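Local coordinates for arginine decarboxylase, A207R protein (Paramecium bursaria Chlorella virus 1, PDB 2NVA), which catalyses the pyridoxal 5'-phosphate-dependent decarboxylation of arginine to agmatine, at residues I168-I173 with V204-Y209; R189-S194 with D236-F241. One frame throughout, in Å; residues are numbered along the deposited sequence.

Interaction 1 of 2, residues I168-I173 with V204-Y209; sequences IEVIGI and VGHKPY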
loop_
_atom_site.group_PDB
_atom_site.type_symbol
_atom_site.label_atom_id
_atom_site.label_comp_id
_atom_site.label_asym_id
_atom_site.label_seq_id
_atom_site.Cartn_x
_atom_site.Cartn_y
_atom_site.Cartn_z
ATOM N N ILE A 168 13.773 -13.855 -33.129
ATOM C CA ILE A 168 13.822 -12.766 -32.139
ATOM C C ILE A 168 15.270 -12.356 -31.896
ATOM O O ILE A 168 16.113 -13.201 -31.586
ATOM C CB ILE A 168 13.169 -13.179 -30.785
ATOM C CG1 ILE A 168 11.671 -13.504 -30.920
ATOM C CG2 ILE A 168 13.370 -12.067 -29.726
ATOM C CD1 ILE A 168 10.910 -12.526 -31.816
ATOM N N GLU A 169 15.553 -11.065 -32.063
ATOM C CA GLU A 169 16.899 -10.528 -31.918
ATOM C C GLU A 169 17.208 -10.302 -30.440
ATOM O O GLU A 169 16.611 -9.429 -29.815
ATOM C CB GLU A 169 16.984 -9.208 -32.686
ATOM C CG GLU A 169 18.377 -8.592 -32.788
ATOM C CD GLU A 169 18.372 -7.269 -33.563
ATOM O OE1 GLU A 169 19.461 -6.644 -33.709
ATOM O OE2 GLU A 169 17.283 -6.846 -34.018
ATOM N N VAL A 170 18.107 -11.105 -29.877
ATOM C CA VAL A 170 18.584 -10.876 -28.509
ATOM C C VAL A 170 19.831 -9.981 -28.575
ATOM O O VAL A 170 20.856 -10.374 -29.147
ATOM C CB VAL A 170 18.878 -12.197 -27.758
ATOM C CG1 VAL A 170 19.483 -11.908 -26.384
ATOM C CG2 VAL A 170 17.590 -13.024 -27.601
ATOM N N ILE A 171 19.734 -8.780 -28.008
ATOM C CA ILE A 171 20.808 -7.793 -28.126
ATOM C C ILE A 171 21.654 -7.615 -26.851
ATOM O O ILE A 171 22.629 -6.859 -26.848
ATOM C CB ILE A 171 20.289 -6.407 -28.605
ATOM C CG1 ILE A 171 19.341 -5.776 -27.568
ATOM C CG2 ILE A 171 19.668 -6.525 -29.995
ATOM C CD1 ILE A 171 19.147 -4.274 -27.756
ATOM N N GLY A 172 21.289 -8.320 -25.779
ATOM C CA GLY A 172 22.052 -8.189 -24.545
ATOM C C GLY A 172 21.537 -8.957 -23.351
ATOM O O GLY A 172 20.598 -9.768 -23.444
ATOM N N ILE A 173 22.187 -8.689 -22.221
ATOM C CA ILE A 173 21.925 -9.410 -20.972
ATOM C C ILE A 173 21.753 -8.371 -19.873
ATOM O O ILE A 173 22.500 -7.391 -19.825
ATOM C CB ILE A 173 23.106 -10.373 -20.590
ATOM C CG1 ILE A 173 23.448 -11.340 -21.736
ATOM C CG2 ILE A 173 22.831 -11.126 -19.280
ATOM C CD1 ILE A 173 22.349 -12.337 -22.125
ATOM N N VAL A 204 24.948 -19.236 -29.851
ATOM C CA VAL A 204 23.651 -19.547 -30.451
ATOM C C VAL A 204 23.475 -18.854 -31.814
ATOM O O VAL A 204 22.769 -19.370 -32.689
ATOM C CB VAL A 204 22.503 -19.211 -29.439
ATOM C CG1 VAL A 204 21.134 -19.169 -30.099
ATOM C CG2 VAL A 204 22.512 -20.211 -28.295
ATOM N N GLY A 205 24.145 -17.716 -32.007
ATOM C CA GLY A 205 24.064 -16.980 -33.275
ATOM C C GLY A 205 23.528 -15.557 -33.162
ATOM O O GLY A 205 23.314 -14.887 -34.169
ATOM N N HIS A 206 23.297 -15.100 -31.935
ATOM C CA HIS A 206 22.920 -13.713 -31.682
ATOM C C HIS A 206 24.158 -12.846 -31.752
ATOM O O HIS A 206 25.278 -13.350 -31.660
ATOM C CB HIS A 206 22.245 -13.572 -30.304
ATOM C CG HIS A 206 20.969 -14.344 -30.192
ATOM N ND1 HIS A 206 19.815 -13.962 -30.839
ATOM C CD2 HIS A 206 20.672 -15.491 -29.536
ATOM C CE1 HIS A 206 18.856 -14.832 -30.576
ATOM N NE2 HIS A 206 19.351 -15.773 -29.793
ATOM N N LYS A 207 23.940 -11.542 -31.906
ATOM C CA LYS A 207 25.012 -10.546 -31.961
ATOM C C LYS A 207 24.756 -9.498 -30.878
ATOM O O LYS A 207 24.447 -8.345 -31.186
ATOM C CB LYS A 207 25.098 -9.923 -33.362
ATOM C CG LYS A 207 25.486 -10.963 -34.424
ATOM C CD LYS A 207 25.669 -10.378 -35.831
ATOM C CE LYS A 207 24.341 -10.274 -36.585
ATOM N NZ LYS A 207 24.585 -10.220 -38.110
ATOM N N PRO A 208 24.890 -9.902 -29.599
ATOM C CA PRO A 208 24.543 -8.982 -28.514
ATOM C C PRO A 208 25.594 -7.884 -28.344
ATOM O O PRO A 208 26.769 -8.078 -28.690
ATOM C CB PRO A 208 24.525 -9.891 -27.279
ATOM C CG PRO A 208 25.491 -10.978 -27.595
ATOM C CD PRO A 208 25.365 -11.201 -29.086
ATOM N N TYR A 209 25.162 -6.742 -27.811
ATOM C CA TYR A 209 26.056 -5.607 -27.604
ATOM C C TYR A 209 25.709 -4.789 -26.360
ATOM O O TYR A 209 26.380 -3.804 -26.084
ATOM C CB TYR A 209 26.099 -4.687 -28.846
ATOM C CG TYR A 209 24.739 -4.211 -29.324
ATOM C CD1 TYR A 209 24.231 -2.970 -28.950
ATOM C CD2 TYR A 209 23.958 -5.021 -30.158
ATOM C CE1 TYR A 209 22.977 -2.544 -29.409
ATOM C CE2 TYR A 209 22.722 -4.608 -30.609
ATOM C CZ TYR A 209 22.233 -3.378 -30.234
ATOM O OH TYR A 209 20.990 -2.986 -30.701
HETATM O O HOH W 1 21.352 -10.284 -31.870
#

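Interaction 2 of 2, residues R189-S194 with D236-F241; sequences RAIKSS and DAIKDF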
loop_
_atom_site.group_PDB
_atom_site.type_symbol
_atom_site.label_atom_id
_atom_site.label_comp_id
_atom_site.label_asym_id
_atom_site.label_seq_id
_atom_site.Cartn_x
_atom_site.Cartn_y
_atom_site.Cartn_z
ATOM N N ARG A 189 30.149 -10.326 -9.447
ATOM C CA ARG A 189 29.727 -11.690 -9.801
ATOM C C ARG A 189 28.617 -11.698 -10.854
ATOM O O ARG A 189 28.586 -12.584 -11.724
ATOM C CB ARG A 189 29.278 -12.467 -8.550
ATOM C CG ARG A 189 30.426 -12.850 -7.591
ATOM C CD ARG A 189 29.879 -13.487 -6.311
ATOM N NE ARG A 189 30.845 -14.375 -5.635
ATOM C CZ ARG A 189 31.618 -14.036 -4.598
ATOM N NH1 ARG A 189 31.560 -12.813 -4.068
ATOM N NH2 ARG A 189 32.434 -14.929 -4.057
ATOM N N ALA A 190 27.716 -10.715 -10.773
ATOM C CA ALA A 190 26.624 -10.578 -11.734
ATOM C C ALA A 190 27.148 -10.224 -13.123
ATOM O O ALA A 190 26.646 -10.733 -14.132
ATOM C CB ALA A 190 25.623 -9.536 -11.268
ATOM N N ILE A 191 28.139 -9.340 -13.175
ATOM C CA ILE A 191 28.716 -8.911 -14.458
ATOM C C ILE A 191 29.521 -10.060 -15.092
ATOM O O ILE A 191 29.495 -10.247 -16.318
ATOM C CB ILE A 191 29.548 -7.599 -14.294
ATOM C CG1 ILE A 191 28.606 -6.430 -13.947
ATOM C CG2 ILE A 191 30.380 -7.284 -15.559
ATOM C CD1 ILE A 191 29.279 -5.255 -13.217
ATOM N N LYS A 192 30.208 -10.835 -14.252
ATOM C CA LYS A 192 30.911 -12.029 -14.718
ATOM C C LYS A 192 29.924 -13.047 -15.308
ATOM O O LYS A 192 30.158 -13.584 -16.393
ATOM C CB LYS A 192 31.724 -12.663 -13.579
ATOM C CG LYS A 192 32.523 -13.898 -14.009
ATOM C CD LYS A 192 33.281 -14.520 -12.832
ATOM C CE LYS A 192 34.166 -15.680 -13.354
ATOM N NZ LYS A 192 35.033 -16.207 -12.244
ATOM N N SER A 193 28.829 -13.310 -14.593
ATOM C CA SER A 193 27.807 -14.242 -15.078
ATOM C C SER A 193 27.173 -13.740 -16.371
ATOM O O SER A 193 26.785 -14.533 -17.232
ATOM C CB SER A 193 26.714 -14.447 -14.021
ATOM O OG SER A 193 27.245 -15.080 -12.867
ATOM N N SER A 194 27.046 -12.420 -16.487
ATOM C CA SER A 194 26.466 -11.802 -17.670
ATOM C C SER A 194 27.362 -12.001 -18.894
ATOM O O SER A 194 26.863 -12.216 -20.000
ATOM C CB SER A 194 26.230 -10.312 -17.427
ATOM O OG SER A 194 25.232 -10.113 -16.436
ATOM N N ASP A 236 35.524 -1.861 -12.322
ATOM C CA ASP A 236 36.550 -2.921 -12.419
ATOM C C ASP A 236 35.984 -4.143 -13.120
ATOM O O ASP A 236 36.638 -4.747 -13.964
ATOM C CB ASP A 236 37.055 -3.337 -11.034
ATOM C CG ASP A 236 37.928 -2.291 -10.382
ATOM O OD1 ASP A 236 38.542 -1.462 -11.113
ATOM O OD2 ASP A 236 38.037 -2.302 -9.113
ATOM N N ALA A 237 34.751 -4.502 -12.786
ATOM C CA ALA A 237 34.093 -5.639 -13.420
ATOM C C ALA A 237 33.814 -5.376 -14.903
ATOM O O ALA A 237 33.967 -6.278 -15.726
ATOM C CB ALA A 237 32.805 -6.010 -12.673
ATOM N N ILE A 238 33.424 -4.140 -15.237
ATOM C CA ILE A 238 33.193 -3.743 -16.633
ATOM C C ILE A 238 34.501 -3.906 -17.407
ATOM O O ILE A 238 34.518 -4.492 -18.493
ATOM C CB ILE A 238 32.633 -2.269 -16.785
ATOM C CG1 ILE A 238 31.284 -2.049 -16.074
ATOM C CG2 ILE A 238 32.513 -1.864 -18.280
ATOM C CD1 ILE A 238 30.388 -3.307 -16.088
ATOM N N LYS A 239 35.599 -3.412 -16.825
ATOM C CA LYS A 239 36.924 -3.546 -17.431
ATOM C C LYS A 239 37.373 -5.005 -17.597
ATOM O O LYS A 239 37.969 -5.358 -18.617
ATOM C CB LYS A 239 37.960 -2.771 -16.609
ATOM C CG LYS A 239 39.285 -2.534 -17.340
ATOM C CD LYS A 239 40.279 -1.792 -16.458
ATOM C CE LYS A 239 41.171 -2.761 -15.666
ATOM N NZ LYS A 239 40.405 -3.448 -14.563
ATOM N N ASP A 240 37.081 -5.845 -16.604
ATOM C CA ASP A 240 37.552 -7.234 -16.612
ATOM C C ASP A 240 36.798 -8.095 -17.615
ATOM O O ASP A 240 37.390 -9.008 -18.219
ATOM C CB ASP A 240 37.425 -7.867 -15.224
ATOM C CG ASP A 240 38.434 -7.336 -14.240
ATOM O OD1 ASP A 240 39.365 -6.597 -14.657
ATOM O OD2 ASP A 240 38.319 -7.682 -13.043
ATOM N N PHE A 241 35.504 -7.818 -17.793
ATOM C CA PHE A 241 34.639 -8.693 -18.598
ATOM C C PHE A 241 34.065 -8.092 -19.868
ATOM O O PHE A 241 33.734 -8.825 -20.795
ATOM C CB PHE A 241 33.508 -9.277 -17.739
ATOM C CG PHE A 241 34.007 -9.998 -16.531
ATOM C CD1 PHE A 241 34.642 -11.238 -16.662
ATOM C CD2 PHE A 241 33.876 -9.431 -15.263
ATOM C CE1 PHE A 241 35.121 -11.905 -15.546
ATOM C CE2 PHE A 241 34.343 -10.098 -14.139
ATOM C CZ PHE A 241 34.973 -11.341 -14.285
#

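Interaction 1 of 2, residues I168-I173 with V204-Y209
Val170 and Ile171 of strand 170-174 pack against His206, Pro208 and Tyr209 in the loop that leads from helix 184-204 into strand 210-212. The contact closes a beta-alpha-beta unit of the TIM barrel at the end where these strands begin. His206 can be followed outward. Its CB lies 3.7 Å from Val170 O. CG is anti to the carbonyl carbon (chi1 -62°), which brings the ring under Val170, whose CB sits over the centre of one face, 3.8 Å from the centroid, as a CH-pi contact. CG and CD2 lie under that CB, and ND1 is 3.7 Å from Val170 CB. Farther round, CE1 reaches Ile168 O at 3.3 Å, edge-on and near the ring plane, and like NE2 it meets Val170 CG2. NE2 hydrogen-bonds to Leu160 O of helix 156-165, so the imidazole is held on the strand by its face and tied to the neighbouring helix at its tip. Gly205, with positive phi, is the C-prime residue of the Schellman motif that ends helix 184-204. A water bridges the backbones, donating to Val170 O and accepting from Lys207 N. One residue on, the chains close up (Ile171 CA and Pro208 CA are 3.9 Å apart), and Pro208 CB packs on the Ile171 carbonyl. Ile171 and Ile173 make backbone hydrogen bonds with Ile210 in the parallel sheet. Tyr209 has its CG between backbone N and carbonyl carbon (chi1 54°), which swings the ring back against Ile171. There CE2 touches Ile171 CB at 3.6 Å, and OH lies near CD1 and CG2 of the same residue. Ile171 O receives the backbone N-H of Tyr209 at 2.7 Å, nearly straight at hydrogen (166°), although Tyr209 N stands above the carbonyl plane.

Interaction 2 of 2, residues R189-S194 with D236-F241
Ile191 and Lys192 of helix 184-204 meet one side of helix 229-241 through Ala237, Ile238 and Phe241, with no hydrogen bond across the two segments. Ile191 fills the inner part of the contact. Its CD1 touches both Ala237 CB and Ile238 CD1, each at 3.6 Å, while the other branch, CG2, lies against Ala237 O. Ile191 CG2 is also 4.1 Å from Phe241 CD2, an oblique approach to the ring. Toward the surface the contact passes to Lys192 and the Phe241 ring. Lys192 CB stands over one face of that ring, offset toward the rim and 3.9 Å from the centroid, a CH-pi contact. Because Lys192 has CG anti to its backbone nitrogen (chi1 -178°), the extended chain runs outward over the CZ rim of the ring: CG is 3.6 Å from Phe241 CZ, CD is near the same carbon, and the ammonium end runs on away from the contact. The opposite face of the ring is met near its rim by CB of Asp240, so the phenyl group lies between an aliphatic lysine stem and its own helical neighbour. A second shell holds these groups. Tyr188 meets the Phe241 ring with planes about 70° apart and hydrogen-bonds through OH to Asp240 OD2, and Lys195 NZ bonds to Phe241 O, the last carbonyl of helix 229-241. On the inner side, Leu211 of strand 210-212 packs against both Ile191 and Ile238. Ser194, which also touches Leu211, turns its hydroxyl back to donate to Ala190 O at 2.8 Å, on the opposite face of that carbonyl from Ser194 N. The axes of segments 189-194 and 236-241 approach to 9.3 Å and cross at -23°, the side-by-side packing of successive outer helices over an intervening strand in a TIM barrel.

In the fold
Interactions 1 and 2 alternate along the chain and share helix 184-204: interaction 2 uses its middle, while the second segment of interaction 1 begins at its last residue, Val204. Strand 210-212, entered directly from interaction 1, lies beneath interaction 2. Their centres are 18 Å apart, yet they touch where Ile173 CG2 packs on Ser194 OG at 3.9 Å, joining the strand to the helix that follows it. Interaction 1 lies where the barrel strands begin, away from the cofactor site. Interaction 2 is nearer: the Ile191 side chain is about 11 Å from that of His176, a pyridoxal 5'-phosphate-binding residue just beyond strand 170-174.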